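Local coordinates for family 88 glycosyl hydrolase (Bacteroides thetaiotaomicron, PDB 5NOA), which belongs to a family of unsaturated glycuronyl hydrolases and probably acts as a hydrolase or lyase in gut bacterial breakdown of complex plant glycans such as gum arabic, at residues Ala31-Ile36 with Leu366-Arg371; Gly64-Tyr69 with Phe121-Asp126; Gly235-Leu240 with Phe295-Gln300; Trp301-Gly306 with His312-Val317. All blocks are in the same frame, centred on the assembly; numbering follows the deposited sequence.

How the contacts relate
The four contacts are spread through the ring of helices of an (alpha/alpha)6 barrel. Contact 1 pairs the first helix, 29-47, with the last, 358-377, and the other three fall between its segments along the chain, in numerical order. Contacts 3 and 4, with centres about 10 Å apart, share helix 289-304, which also packs on helix 358-377 through Tyr297 and Glu370. Contact 2, about 17 Å from contact 1 between centres, touches it where Leu366 and Cys369 meet Glu67; Gln122 meets Lys238 of contact 3. Contacts 2 and 4 do not touch (nearest atoms about 6 Å apart). The two ends of the chain are thus brought together while the other contacts tie the helices between them.

Contact 1. Residues Ala31-Ile36 with Leu366-Arg371; sequences AEVVDI and LAACER
This is a buried helix-helix packing contact that closes the ring of the (alpha/alpha)6 barrel, the fold of family 88 hydrolases: Val33, near the start of helix 29-47, lies against Ala368 and Arg371 of helix 358-377, the last helix of the chain. The two segments run in roughly opposite directions, and the backbones come nearest at Val33 and Ala368, whose CA atoms are 6.6 Å apart. Val33 acts through both of its methyl branches. CG1, held anti to the backbone N (chi1 179°), reaches over the helix surface to the carbonyl oxygen of Ala368 and approaches the Ala368 CB methyl at 4.1 Å. The small alanine side chain lets the valine come this near to the opposing backbone. Further along helix 358-377, Val372 and Leu375 also touch Val33, while Trp321 of helix 310-328 packs on Val33, Ala368 and Arg371 alike, so three helices meet around the valine. Arg371 plays a double part: its aliphatic stem extends beside the valine, and its guanidinium NH2 forms a salt bridge with Glu318 of helix 310-328. The arginine stem is extended as far as NE, and the guanidinium then turns (chi4 81°); CG2 of Val33 sits at its edge near the plane and touches the stem at Arg371 CD, 4.2 Å away.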
loop_
_atom_site.group_PDB
_atom_site.type_symbol
_atom_site.label_atom_id
_atom_site.label_comp_id
_atom_site.label_asym_id
_atom_site.label_seq_id
_atom_site.Cartn_x
_atom_site.Cartn_y
_atom_site.Cartn_z
ATOM N N ALA A 31 -8.577 -10.162 -20.229
ATOM C CA ALA A 31 -7.688 -11.319 -20.354
ATOM C C ALA A 31 -6.235 -10.953 -20.570
ATOM O O ALA A 31 -5.331 -11.639 -20.042
ATOM C CB ALA A 31 -8.174 -12.216 -21.477
ATOM N N GLU A 32 -5.986 -9.880 -21.305
ATOM C CA GLU A 32 -4.622 -9.423 -21.531
ATOM C C GLU A 32 -4.008 -8.992 -20.204
ATOM O O GLU A 32 -2.828 -9.229 -19.967
ATOM C CB GLU A 32 -4.587 -8.236 -22.499
ATOM C CG GLU A 32 -4.835 -8.533 -23.961
ATOM C CD GLU A 32 -4.990 -7.244 -24.789
ATOM O OE1 GLU A 32 -5.890 -7.176 -25.645
ATOM O OE2 GLU A 32 -4.239 -6.274 -24.546
ATOM N N VAL A 33 -4.779 -8.343 -19.338
ATOM C CA VAL A 33 -4.222 -7.898 -18.067
ATOM C C VAL A 33 -4.040 -9.099 -17.130
ATOM O O VAL A 33 -3.048 -9.167 -16.409
ATOM C CB VAL A 33 -5.086 -6.824 -17.423
ATOM C CG1 VAL A 33 -4.503 -6.394 -16.087
ATOM C CG2 VAL A 33 -5.200 -5.638 -18.357
ATOM N N VAL A 34 -4.955 -10.071 -17.146
ATOM C CA VAL A 34 -4.726 -11.308 -16.407
ATOM C C VAL A 34 -3.422 -11.963 -16.842
ATOM O O VAL A 34 -2.650 -12.423 -15.989
ATOM C CB VAL A 34 -5.919 -12.259 -16.505
ATOM C CG1 VAL A 34 -5.636 -13.625 -15.890
ATOM C CG2 VAL A 34 -7.125 -11.636 -15.803
ATOM N N ASP A 35 -3.174 -12.036 -18.143
ATOM C CA ASP A 35 -1.923 -12.618 -18.622
ATOM C C ASP A 35 -0.700 -11.843 -18.072
ATOM O O ASP A 35 0.310 -12.458 -17.707
ATOM C CB ASP A 35 -1.886 -12.661 -20.157
ATOM C CG ASP A 35 -2.826 -13.664 -20.770
ATOM O OD1 ASP A 35 -3.303 -14.572 -20.073
ATOM O OD2 ASP A 35 -3.079 -13.527 -21.990
ATOM N N ILE A 36 -0.799 -10.532 -18.000
ATOM C CA ILE A 36 0.274 -9.731 -17.412
ATOM C C ILE A 36 0.465 -10.072 -15.928
ATOM O O ILE A 36 1.596 -10.248 -15.469
ATOM C CB ILE A 36 -0.015 -8.229 -17.611
ATOM C CG1 ILE A 36 0.212 -7.840 -19.060
ATOM C CG2 ILE A 36 0.814 -7.380 -16.669
ATOM C CD1 ILE A 36 -0.311 -6.466 -19.469
ATOM N N LEU A 366 -1.488 -4.970 -7.338
ATOM C CA LEU A 366 -2.740 -4.321 -6.898
ATOM C C LEU A 366 -3.404 -3.552 -8.039
ATOM O O LEU A 366 -4.597 -3.682 -8.316
ATOM C CB LEU A 366 -2.485 -3.373 -5.736
ATOM C CG LEU A 366 -2.048 -3.977 -4.428
ATOM C CD1 LEU A 366 -1.815 -2.844 -3.438
ATOM C CD2 LEU A 366 -3.075 -4.934 -3.875
ATOM N N ALA A 367 -2.615 -2.728 -8.706
ATOM C CA ALA A 367 -3.125 -1.925 -9.827
ATOM C C ALA A 367 -3.698 -2.804 -10.920
ATOM O O ALA A 367 -4.782 -2.529 -11.440
ATOM C CB ALA A 367 -2.029 -1.066 -10.358
ATOM N N ALA A 368 -2.970 -3.851 -11.284
ATOM C CA ALA A 368 -3.418 -4.733 -12.366
ATOM C C ALA A 368 -4.688 -5.480 -12.005
ATOM O O ALA A 368 -5.601 -5.613 -12.833
ATOM C CB ALA A 368 -2.312 -5.693 -12.740
ATOM N N CYS A 369 -4.765 -5.982 -10.772
ATOM C CA CYS A 369 -5.942 -6.725 -10.377
ATOM C C CYS A 369 -7.171 -5.823 -10.431
ATOM O O CYS A 369 -8.257 -6.260 -10.853
ATOM C CB CYS A 369 -5.766 -7.327 -9.002
ATOM S SG CYS A 369 -4.604 -8.725 -8.919
ATOM N N GLU A 370 -7.037 -4.612 -9.919
ATOM C CA GLU A 370 -8.173 -3.701 -9.914
ATOM C C GLU A 370 -8.573 -3.300 -11.333
ATOM O O GLU A 370 -9.764 -3.103 -11.595
ATOM C CB GLU A 370 -7.915 -2.489 -9.028
ATOM C CG GLU A 370 -9.182 -1.775 -8.626
ATOM C CD GLU A 370 -10.148 -2.623 -7.806
ATOM O OE1 GLU A 370 -9.736 -3.569 -7.070
ATOM O OE2 GLU A 370 -11.349 -2.362 -7.896
ATOM N N ARG A 371 -7.604 -3.230 -12.232
ATOM C CA ARG A 371 -7.933 -2.983 -13.627
ATOM C C ARG A 371 -8.759 -4.095 -14.232
ATOM O O ARG A 371 -9.696 -3.827 -14.978
ATOM C CB ARG A 371 -6.670 -2.786 -14.456
ATOM C CG ARG A 371 -7.023 -2.476 -15.895
ATOM C CD ARG A 371 -5.928 -1.839 -16.642
ATOM N NE ARG A 371 -6.359 -1.383 -17.954
ATOM C CZ ARG A 371 -7.015 -0.250 -18.202
ATOM N NH1 ARG A 371 -7.337 0.604 -17.269
ATOM N NH2 ARG A 371 -7.337 0.032 -19.451
#

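Contact 2. Residues Gly64-Tyr69 with Phe121-Asp126; sequences GNMEAY and FQTYAD
The carboxylate of Asp126 divides its two oxygens between a charge and a hydrocarbon: OD1 forms a salt bridge with Lys171, whereas OD2 rests against Met66, 3.8 Å from Met66 CB and slightly farther from its CG. Beyond OD2 the methionine doubles back. Both chi2 (-52°) and chi3 (-62°) are bent, which curls the thioether round and lays the terminal CE methyl of Met66 on Asp126 CB at 4.0 Å. The two side chains therefore lie alongside, head to tail, each root beside the other's end. Thr123, one turn earlier on the same helix, meets the methionine at CG: the Thr123 CG2 methyl is 4.0 Å from Met66 CG, with OG1 slightly farther. All three residues are buried. The Lys171 partner would be expected to stabilise the negative charge of Asp126 in these surroundings, and Glu67, the nearest like charge, has its own salt bridge to Arg373. Ser81 of helix 75-87 touches Met66, and Phe70 touches Asp126. Methionine, threonine and aspartate thereby join helix 56-72 to helix 120-130, an interhelical packing that belongs to the all-helical wall of an (alpha/alpha)6 barrel.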
loop_
_atom_site.group_PDB
_atom_site.type_symbol
_atom_site.label_atom_id
_atom_site.label_comp_id
_atom_site.label_asym_id
_atom_site.label_seq_id
_atom_site.Cartn_x
_atom_site.Cartn_y
_atom_site.Cartn_z
ATOM N N GLY A 64 0.106 -7.935 -2.429
ATOM C CA GLY A 64 -0.167 -8.038 -3.837
ATOM C C GLY A 64 -0.389 -9.459 -4.318
ATOM O O GLY A 64 -1.243 -9.724 -5.181
ATOM N N ASN A 65 0.415 -10.396 -3.819
ATOM C CA ASN A 65 0.219 -11.804 -4.158
ATOM C C ASN A 65 -1.173 -12.289 -3.729
ATOM O O ASN A 65 -1.843 -12.994 -4.483
ATOM C CB ASN A 65 1.305 -12.651 -3.517
ATOM C CG ASN A 65 1.192 -14.111 -3.914
ATOM O OD1 ASN A 65 1.145 -14.425 -5.103
ATOM N ND2 ASN A 65 1.128 -15.004 -2.926
ATOM N N MET A 66 -1.579 -11.902 -2.520
ATOM C CA MET A 66 -2.892 -12.262 -2.059
ATOM C C MET A 66 -3.968 -11.681 -2.945
ATOM O O MET A 66 -4.944 -12.388 -3.277
ATOM C CB MET A 66 -3.111 -11.907 -0.600
ATOM C CG MET A 66 -2.300 -12.770 0.362
ATOM S SD MET A 66 -2.434 -14.576 0.180
ATOM C CE MET A 66 -4.164 -14.861 0.502
ATOM N N GLU A 67 -3.811 -10.428 -3.379
ATOM C CA GLU A 67 -4.755 -9.855 -4.325
ATOM C C GLU A 67 -4.848 -10.693 -5.603
ATOM O O GLU A 67 -5.951 -10.938 -6.115
ATOM C CB GLU A 67 -4.354 -8.418 -4.651
ATOM C CG GLU A 67 -5.436 -7.595 -5.298
ATOM C CD GLU A 67 -6.472 -7.069 -4.336
ATOM O OE1 GLU A 67 -7.502 -6.605 -4.830
ATOM O OE2 GLU A 67 -6.249 -7.077 -3.107
ATOM N N ALA A 68 -3.686 -11.064 -6.140
ATOM C CA ALA A 68 -3.666 -11.884 -7.354
ATOM C C ALA A 68 -4.347 -13.249 -7.135
ATOM O O ALA A 68 -5.025 -13.733 -8.026
ATOM C CB ALA A 68 -2.228 -12.059 -7.830
ATOM N N TYR A 69 -4.181 -13.836 -5.952
ATOM C CA TYR A 69 -4.857 -15.082 -5.628
ATOM C C TYR A 69 -6.355 -14.875 -5.565
ATOM O O TYR A 69 -7.127 -15.670 -6.096
ATOM C CB TYR A 69 -4.334 -15.681 -4.311
ATOM C CG TYR A 69 -5.051 -16.954 -3.993
ATOM C CD1 TYR A 69 -4.890 -18.061 -4.809
ATOM C CD2 TYR A 69 -5.984 -17.022 -2.968
ATOM C CE1 TYR A 69 -5.577 -19.219 -4.562
ATOM C CE2 TYR A 69 -6.694 -18.207 -2.718
ATOM C CZ TYR A 69 -6.482 -19.286 -3.532
ATOM O OH TYR A 69 -7.179 -20.442 -3.291
ATOM N N PHE A 121 0.645 -9.078 9.270
ATOM C CA PHE A 121 -0.624 -9.503 9.821
ATOM C C PHE A 121 -1.753 -9.429 8.811
ATOM O O PHE A 121 -2.735 -10.167 8.957
ATOM C CB PHE A 121 -1.001 -8.676 11.066
ATOM C CG PHE A 121 0.012 -8.657 12.205
ATOM C CD1 PHE A 121 0.960 -9.648 12.371
ATOM C CD2 PHE A 121 -0.065 -7.646 13.177
ATOM C CE1 PHE A 121 1.835 -9.619 13.461
ATOM C CE2 PHE A 121 0.779 -7.619 14.246
ATOM C CZ PHE A 121 1.737 -8.603 14.396
ATOM N N GLN A 122 -1.647 -8.534 7.814
ATOM C CA GLN A 122 -2.674 -8.495 6.768
ATOM C C GLN A 122 -2.777 -9.829 6.045
ATOM O O GLN A 122 -3.872 -10.343 5.768
ATOM C CB GLN A 122 -2.397 -7.403 5.749
ATOM C CG GLN A 122 -2.381 -6.005 6.334
ATOM C CD GLN A 122 -2.250 -4.926 5.276
ATOM O OE1 GLN A 122 -2.799 -5.069 4.165
ATOM N NE2 GLN A 122 -1.584 -3.823 5.605
ATOM N N THR A 123 -1.617 -10.368 5.688
ATOM C CA THR A 123 -1.564 -11.658 4.998
ATOM C C THR A 123 -1.949 -12.801 5.923
ATOM O O THR A 123 -2.684 -13.702 5.520
ATOM C CB THR A 123 -0.197 -11.843 4.330
ATOM O OG1 THR A 123 -0.069 -10.848 3.293
ATOM C CG2 THR A 123 -0.066 -13.192 3.695
ATOM N N TYR A 124 -1.510 -12.734 7.181
ATOM C CA TYR A 124 -1.894 -13.791 8.101
ATOM C C TYR A 124 -3.410 -13.846 8.265
ATOM O O TYR A 124 -3.990 -14.940 8.294
ATOM C CB TYR A 124 -1.207 -13.643 9.433
ATOM C CG TYR A 124 0.296 -13.598 9.403
ATOM C CD1 TYR A 124 1.042 -14.065 8.325
ATOM C CD2 TYR A 124 0.993 -13.033 10.450
ATOM C CE1 TYR A 124 2.419 -13.963 8.308
ATOM C CE2 TYR A 124 2.366 -12.947 10.450
ATOM C CZ TYR A 124 3.096 -13.429 9.386
ATOM O OH TYR A 124 4.464 -13.352 9.313
ATOM N N ALA A 125 -4.047 -12.674 8.359
ATOM C CA ALA A 125 -5.503 -12.590 8.464
ATOM C C ALA A 125 -6.174 -13.115 7.209
ATOM O O ALA A 125 -7.194 -13.818 7.287
ATOM C CB ALA A 125 -5.924 -11.172 8.748
ATOM N N ASP A 126 -5.646 -12.765 6.030
ATOM C CA ASP A 126 -6.235 -13.264 4.767
ATOM C C ASP A 126 -6.178 -14.788 4.717
ATOM O O ASP A 126 -7.112 -15.453 4.303
ATOM C CB ASP A 126 -5.480 -12.686 3.546
ATOM C CG ASP A 126 -5.783 -11.244 3.263
ATOM O OD1 ASP A 126 -6.767 -10.702 3.788
ATOM O OD2 ASP A 126 -4.989 -10.647 2.477
#

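Contact 3. Residues Gly235-Leu240 with Phe295-Gln300; sequences GLAKVL and FTYGLQ
Tyr297 and Lys238 reach out from neighbouring helices and their side chains cross at about a right angle, the lysine stem passing the hydroxyl end of the tyrosine. With CG anti to the backbone N (chi1 172°), the Tyr297 ring leans across the groove between the helices. Its CE2 meets the methyl CB of Ala237 at 4.1 Å, and its OH lies 3.8 Å from Lys238 CG. Both groups approach the ring obliquely. Beyond CG the lysine turns at chi3 and again at chi4 (66°), which leaves the ammonium group too far from the phenol oxygen for a direct bond but close enough to share a water with it. A single water bridges the two: it accepts a hydrogen bond of 2.7 Å from Lys238 NZ and makes another of 2.9 Å with Tyr297 OH. The water lets two polar ends of a buried pair be linked without direct contact. Beside the ring, Ala237 and Gly298 let the backbones close up: their CA atoms are 5.8 Å apart, and Ala237 CB lies 4.4 Å from Gly298 CA. The segment axes approach to 9.2 Å and run in much the same direction, at 36° to each other, as neighbouring helices of one layer do in an (alpha/alpha)6 barrel. Around this pair, helix 358-377 packs on Tyr297 through Leu366 and Glu370, helix 160-176 meets Lys238 through Tyr163 and Pro167, and helix 250-266 lies against Leu236 and Leu299.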
loop_
_atom_site.group_PDB
_atom_site.type_symbol
_atom_site.label_atom_id
_atom_site.label_comp_id
_atom_site.label_asym_id
_atom_site.label_seq_id
_atom_site.Cartn_x
_atom_site.Cartn_y
_atom_site.Cartn_z
ATOM N N GLY A 235 -4.022 2.453 1.158
ATOM C CA GLY A 235 -4.465 2.056 2.473
ATOM C C GLY A 235 -5.879 2.447 2.795
ATOM O O GLY A 235 -6.641 1.664 3.359
ATOM N N LEU A 236 -6.257 3.665 2.425
ATOM C CA LEU A 236 -7.613 4.107 2.603
ATOM C C LEU A 236 -8.590 3.278 1.763
ATOM O O LEU A 236 -9.687 2.955 2.233
ATOM C CB LEU A 236 -7.764 5.587 2.297
ATOM C CG LEU A 236 -7.187 6.531 3.333
ATOM C CD1 LEU A 236 -7.094 7.954 2.795
ATOM C CD2 LEU A 236 -7.969 6.471 4.638
ATOM N N ALA A 237 -8.215 2.913 0.547
ATOM C CA ALA A 237 -9.054 2.019 -0.251
ATOM C C ALA A 237 -9.266 0.706 0.473
ATOM O O ALA A 237 -10.386 0.232 0.557
ATOM C CB ALA A 237 -8.431 1.824 -1.627
ATOM N N LYS A 238 -8.211 0.128 1.022
ATOM C CA LYS A 238 -8.371 -1.143 1.736
ATOM C C LYS A 238 -9.227 -1.015 2.992
ATOM O O LYS A 238 -10.013 -1.920 3.300
ATOM C CB LYS A 238 -7.006 -1.713 2.036
ATOM C CG LYS A 238 -6.345 -2.267 0.793
ATOM C CD LYS A 238 -4.919 -2.623 1.043
ATOM C CE LYS A 238 -4.726 -3.959 1.645
ATOM N NZ LYS A 238 -5.122 -5.095 0.762
ATOM N N VAL A 239 -9.131 0.114 3.687
ATOM C CA VAL A 239 -10.015 0.366 4.834
ATOM C C VAL A 239 -11.460 0.382 4.364
ATOM O O VAL A 239 -12.328 -0.297 4.968
ATOM C CB VAL A 239 -9.665 1.679 5.552
ATOM C CG1 VAL A 239 -10.779 2.140 6.472
ATOM C CG2 VAL A 239 -8.388 1.532 6.334
ATOM N N LEU A 240 -11.748 1.169 3.312
ATOM C CA LEU A 240 -13.130 1.302 2.870
ATOM C C LEU A 240 -13.674 0.006 2.308
ATOM O O LEU A 240 -14.895 -0.202 2.350
ATOM C CB LEU A 240 -13.244 2.424 1.864
ATOM C CG LEU A 240 -13.030 3.790 2.495
ATOM C CD1 LEU A 240 -12.982 4.896 1.436
ATOM C CD2 LEU A 240 -14.072 4.115 3.553
ATOM N N PHE A 295 -1.304 4.562 -6.784
ATOM C CA PHE A 295 -2.357 5.488 -7.185
ATOM C C PHE A 295 -3.315 4.845 -8.180
ATOM O O PHE A 295 -4.517 5.107 -8.132
ATOM C CB PHE A 295 -1.778 6.768 -7.786
ATOM C CG PHE A 295 -0.947 7.601 -6.833
ATOM C CD1 PHE A 295 -1.335 7.843 -5.527
ATOM C CD2 PHE A 295 0.187 8.228 -7.291
ATOM C CE1 PHE A 295 -0.587 8.651 -4.688
ATOM C CE2 PHE A 295 0.941 9.024 -6.454
ATOM C CZ PHE A 295 0.564 9.237 -5.146
ATOM N N THR A 296 -2.789 4.049 -9.100
ATOM C CA THR A 296 -3.606 3.407 -10.103
ATOM C C THR A 296 -4.537 2.408 -9.439
ATOM O O THR A 296 -5.704 2.309 -9.823
ATOM C CB THR A 296 -2.732 2.751 -11.149
ATOM O OG1 THR A 296 -1.848 3.715 -11.701
ATOM C CG2 THR A 296 -3.477 2.144 -12.294
ATOM N N TYR A 297 -4.060 1.696 -8.418
ATOM C CA TYR A 297 -4.933 0.874 -7.588
ATOM C C TYR A 297 -5.973 1.690 -6.872
ATOM O O TYR A 297 -7.174 1.423 -6.942
ATOM C CB TYR A 297 -4.136 0.080 -6.531
ATOM C CG TYR A 297 -5.023 -0.630 -5.540
ATOM C CD1 TYR A 297 -5.841 -1.667 -5.935
ATOM C CD2 TYR A 297 -5.073 -0.227 -4.212
ATOM C CE1 TYR A 297 -6.648 -2.321 -5.034
ATOM C CE2 TYR A 297 -5.909 -0.876 -3.304
ATOM C CZ TYR A 297 -6.716 -1.926 -3.729
ATOM O OH TYR A 297 -7.541 -2.600 -2.846
ATOM N N GLY A 298 -5.534 2.695 -6.107
ATOM C CA GLY A 298 -6.478 3.402 -5.222
ATOM C C GLY A 298 -7.538 4.160 -6.003
ATOM O O GLY A 298 -8.705 4.161 -5.625
ATOM N N LEU A 299 -7.116 4.813 -7.099
ATOM C CA LEU A 299 -8.074 5.565 -7.907
ATOM C C LEU A 299 -9.043 4.607 -8.598
ATOM O O LEU A 299 -10.251 4.853 -8.606
ATOM C CB LEU A 299 -7.399 6.449 -8.919
ATOM C CG LEU A 299 -6.561 7.598 -8.354
ATOM C CD1 LEU A 299 -5.860 8.330 -9.470
ATOM C CD2 LEU A 299 -7.383 8.554 -7.543
ATOM N N GLN A 300 -8.546 3.529 -9.194
ATOM C CA GLN A 300 -9.476 2.611 -9.852
ATOM C C GLN A 300 -10.388 1.960 -8.837
ATOM O O GLN A 300 -11.578 1.751 -9.098
ATOM C CB GLN A 300 -8.737 1.562 -10.650
ATOM C CG GLN A 300 -9.699 0.668 -11.480
ATOM C CD GLN A 300 -10.336 1.436 -12.641
ATOM O OE1 GLN A 300 -9.711 1.601 -13.677
ATOM N NE2 GLN A 300 -11.541 1.955 -12.452
HETATM O O HOH W 1 -6.722 -4.978 -1.406
#

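Contact 4. Residues Trp301-Gly306 with His312-Val317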
loop_
_atom_site.group_PDB
_atom_site.type_symbol
_atom_site.label_atom_id
_atom_site.label_comp_id
_atom_site.label_asym_id
_atom_site.label_seq_id
_atom_site.Cartn_x
_atom_site.Cartn_y
_atom_site.Cartn_z
ATOM N N TRP A 301 -9.841 1.607 -7.659
ATOM C CA TRP A 301 -10.663 0.995 -6.631
ATOM C C TRP A 301 -11.759 1.954 -6.229
ATOM O O TRP A 301 -12.945 1.592 -6.098
ATOM C CB TRP A 301 -9.828 0.559 -5.402
ATOM C CG TRP A 301 -10.662 -0.190 -4.438
ATOM C CD1 TRP A 301 -10.853 -1.549 -4.428
ATOM C CD2 TRP A 301 -11.499 0.339 -3.399
ATOM N NE1 TRP A 301 -11.740 -1.891 -3.450
ATOM C CE2 TRP A 301 -12.191 -0.761 -2.829
ATOM C CE3 TRP A 301 -11.757 1.621 -2.901
ATOM C CZ2 TRP A 301 -13.137 -0.611 -1.819
ATOM C CZ3 TRP A 301 -12.725 1.759 -1.880
ATOM C CH2 TRP A 301 -13.374 0.638 -1.355
ATOM N N GLY A 302 -11.411 3.212 -6.020
ATOM C CA GLY A 302 -12.425 4.197 -5.606
ATOM C C GLY A 302 -13.509 4.438 -6.630
ATOM O O GLY A 302 -14.687 4.651 -6.259
ATOM N N VAL A 303 -13.127 4.407 -7.908
ATOM C CA VAL A 303 -14.128 4.480 -9.007
ATOM C C VAL A 303 -14.991 3.209 -8.992
ATOM O O VAL A 303 -16.235 3.314 -9.046
ATOM C CB VAL A 303 -13.408 4.650 -10.354
ATOM C CG1 VAL A 303 -14.331 4.394 -11.543
ATOM C CG2 VAL A 303 -12.821 6.050 -10.448
ATOM N N ASN A 304 -14.377 2.041 -8.866
ATOM C CA ASN A 304 -15.109 0.780 -8.923
ATOM C C ASN A 304 -15.991 0.559 -7.706
ATOM O O ASN A 304 -16.895 -0.262 -7.776
ATOM C CB ASN A 304 -14.142 -0.392 -8.971
ATOM C CG ASN A 304 -13.474 -0.597 -10.290
ATOM O OD1 ASN A 304 -13.865 -0.058 -11.311
ATOM N ND2 ASN A 304 -12.452 -1.473 -10.292
ATOM N N ASN A 305 -15.764 1.273 -6.611
ATOM C CA ASN A 305 -16.499 1.022 -5.392
ATOM C C ASN A 305 -17.324 2.210 -4.960
ATOM O O ASN A 305 -17.834 2.217 -3.860
ATOM C CB ASN A 305 -15.587 0.473 -4.308
ATOM C CG ASN A 305 -15.114 -0.906 -4.635
ATOM O OD1 ASN A 305 -15.730 -1.885 -4.212
ATOM N ND2 ASN A 305 -14.042 -1.007 -5.418
ATOM N N GLY A 306 -17.512 3.167 -5.858
ATOM C CA GLY A 306 -18.543 4.155 -5.705
ATOM C C GLY A 306 -18.219 5.340 -4.838
ATOM O O GLY A 306 -19.110 6.058 -4.413
ATOM N N HIS A 312 -14.415 11.768 -13.980
ATOM C CA HIS A 312 -13.283 12.610 -13.624
ATOM C C HIS A 312 -12.009 11.760 -13.546
ATOM O O HIS A 312 -10.954 12.160 -14.051
ATOM C CB HIS A 312 -13.518 13.306 -12.273
ATOM C CG HIS A 312 -12.419 14.236 -11.843
ATOM N ND1 HIS A 312 -12.382 15.575 -12.175
ATOM C CD2 HIS A 312 -11.333 14.009 -11.069
ATOM C CE1 HIS A 312 -11.304 16.121 -11.637
ATOM N NE2 HIS A 312 -10.654 15.191 -10.959
ATOM N N TYR A 313 -12.083 10.593 -12.920
ATOM C CA TYR A 313 -10.877 9.835 -12.578
ATOM C C TYR A 313 -10.498 8.817 -13.631
ATOM O O TYR A 313 -9.321 8.471 -13.710
ATOM C CB TYR A 313 -10.990 9.185 -11.212
ATOM C CG TYR A 313 -10.978 10.197 -10.104
ATOM C CD1 TYR A 313 -9.781 10.758 -9.681
ATOM C CD2 TYR A 313 -12.133 10.607 -9.454
ATOM C CE1 TYR A 313 -9.748 11.673 -8.653
ATOM C CE2 TYR A 313 -12.115 11.529 -8.429
ATOM C CZ TYR A 313 -10.902 12.087 -8.031
ATOM O OH TYR A 313 -10.854 12.990 -7.032
ATOM N N GLN A 314 -11.444 8.262 -14.383
ATOM C CA GLN A 314 -11.057 7.202 -15.320
ATOM C C GLN A 314 -9.970 7.637 -16.314
ATOM O O GLN A 314 -9.034 6.871 -16.556
ATOM C CB GLN A 314 -12.260 6.606 -16.056
ATOM C CG GLN A 314 -11.941 5.233 -16.617
ATOM C CD GLN A 314 -11.572 4.200 -15.573
ATOM O OE1 GLN A 314 -12.302 4.016 -14.601
ATOM N NE2 GLN A 314 -10.458 3.500 -15.777
ATOM N N PRO A 315 -10.014 8.873 -16.849
ATOM C CA PRO A 315 -8.946 9.256 -17.769
ATOM C C PRO A 315 -7.553 9.290 -17.129
ATOM O O PRO A 315 -6.563 8.993 -17.788
ATOM C CB PRO A 315 -9.376 10.648 -18.243
ATOM C CG PRO A 315 -10.855 10.629 -18.143
ATOM C CD PRO A 315 -11.112 9.855 -16.889
ATOM N N VAL A 316 -7.491 9.641 -15.860
ATOM C CA VAL A 316 -6.229 9.649 -15.120
ATOM C C VAL A 316 -5.726 8.219 -15.003
ATOM O O VAL A 316 -4.529 7.932 -15.222
ATOM C CB VAL A 316 -6.462 10.295 -13.751
ATOM C CG1 VAL A 316 -5.259 10.152 -12.846
ATOM C CG2 VAL A 316 -6.850 11.778 -13.959
ATOM N N VAL A 317 -6.620 7.314 -14.590
ATOM C CA VAL A 317 -6.243 5.919 -14.478
ATOM C C VAL A 317 -5.769 5.369 -15.804
ATOM O O VAL A 317 -4.780 4.626 -15.853
ATOM C CB VAL A 317 -7.407 5.079 -13.920
ATOM C CG1 VAL A 317 -7.087 3.593 -13.987
ATOM C CG2 VAL A 317 -7.768 5.508 -12.498
#
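Val303, in the last turn of helix 289-304, faces Tyr313 near the start of helix 310-328 with their CA atoms 7.2 Å apart, across a short turn in which Asn305 leaves helical geometry and Gly306 takes a positive phi of 83°. The second helix is kinked at Pro315 and Val316, where the regular bonds to the preceding turn are missing, the proline having no N-H to offer. The valine sends its two methyls to different partners. CG2 touches Tyr313 at CB, 3.7 Å away, and CG1, placed anti to the backbone N (chi1 166°), meets Gln314 OE1 at the same distance. The glutamine side chain bends at chi2 (61°) and crosses the valine at about a right angle. Tyr313 contributes its root: the ring turns off from Val303 to pack on Ala261, Lys262 and Ala265 of helix 250-266. One face of that ring carries His312 CD2, 3.5 Å above the plane and over its centre. At the end of the first helix, Asn305 folds back so that ND2 donates a nearly straight hydrogen bond to Trp301 O, 2.9 Å long, while lying over a face of the indole toward its rim. The two helices follow each other along the chain within the all-helical (alpha/alpha)6 fold of the family. Between them the contact is van der Waals in character, valine on methylene and amide oxygen. The amide of Gln314 is engaged at both ends, NE2 bonding to Gln300 and Glu318 and OE1 having a polar partner of its own, so its rotation is probably set by these bonds, with the valine packing against a group already held in place.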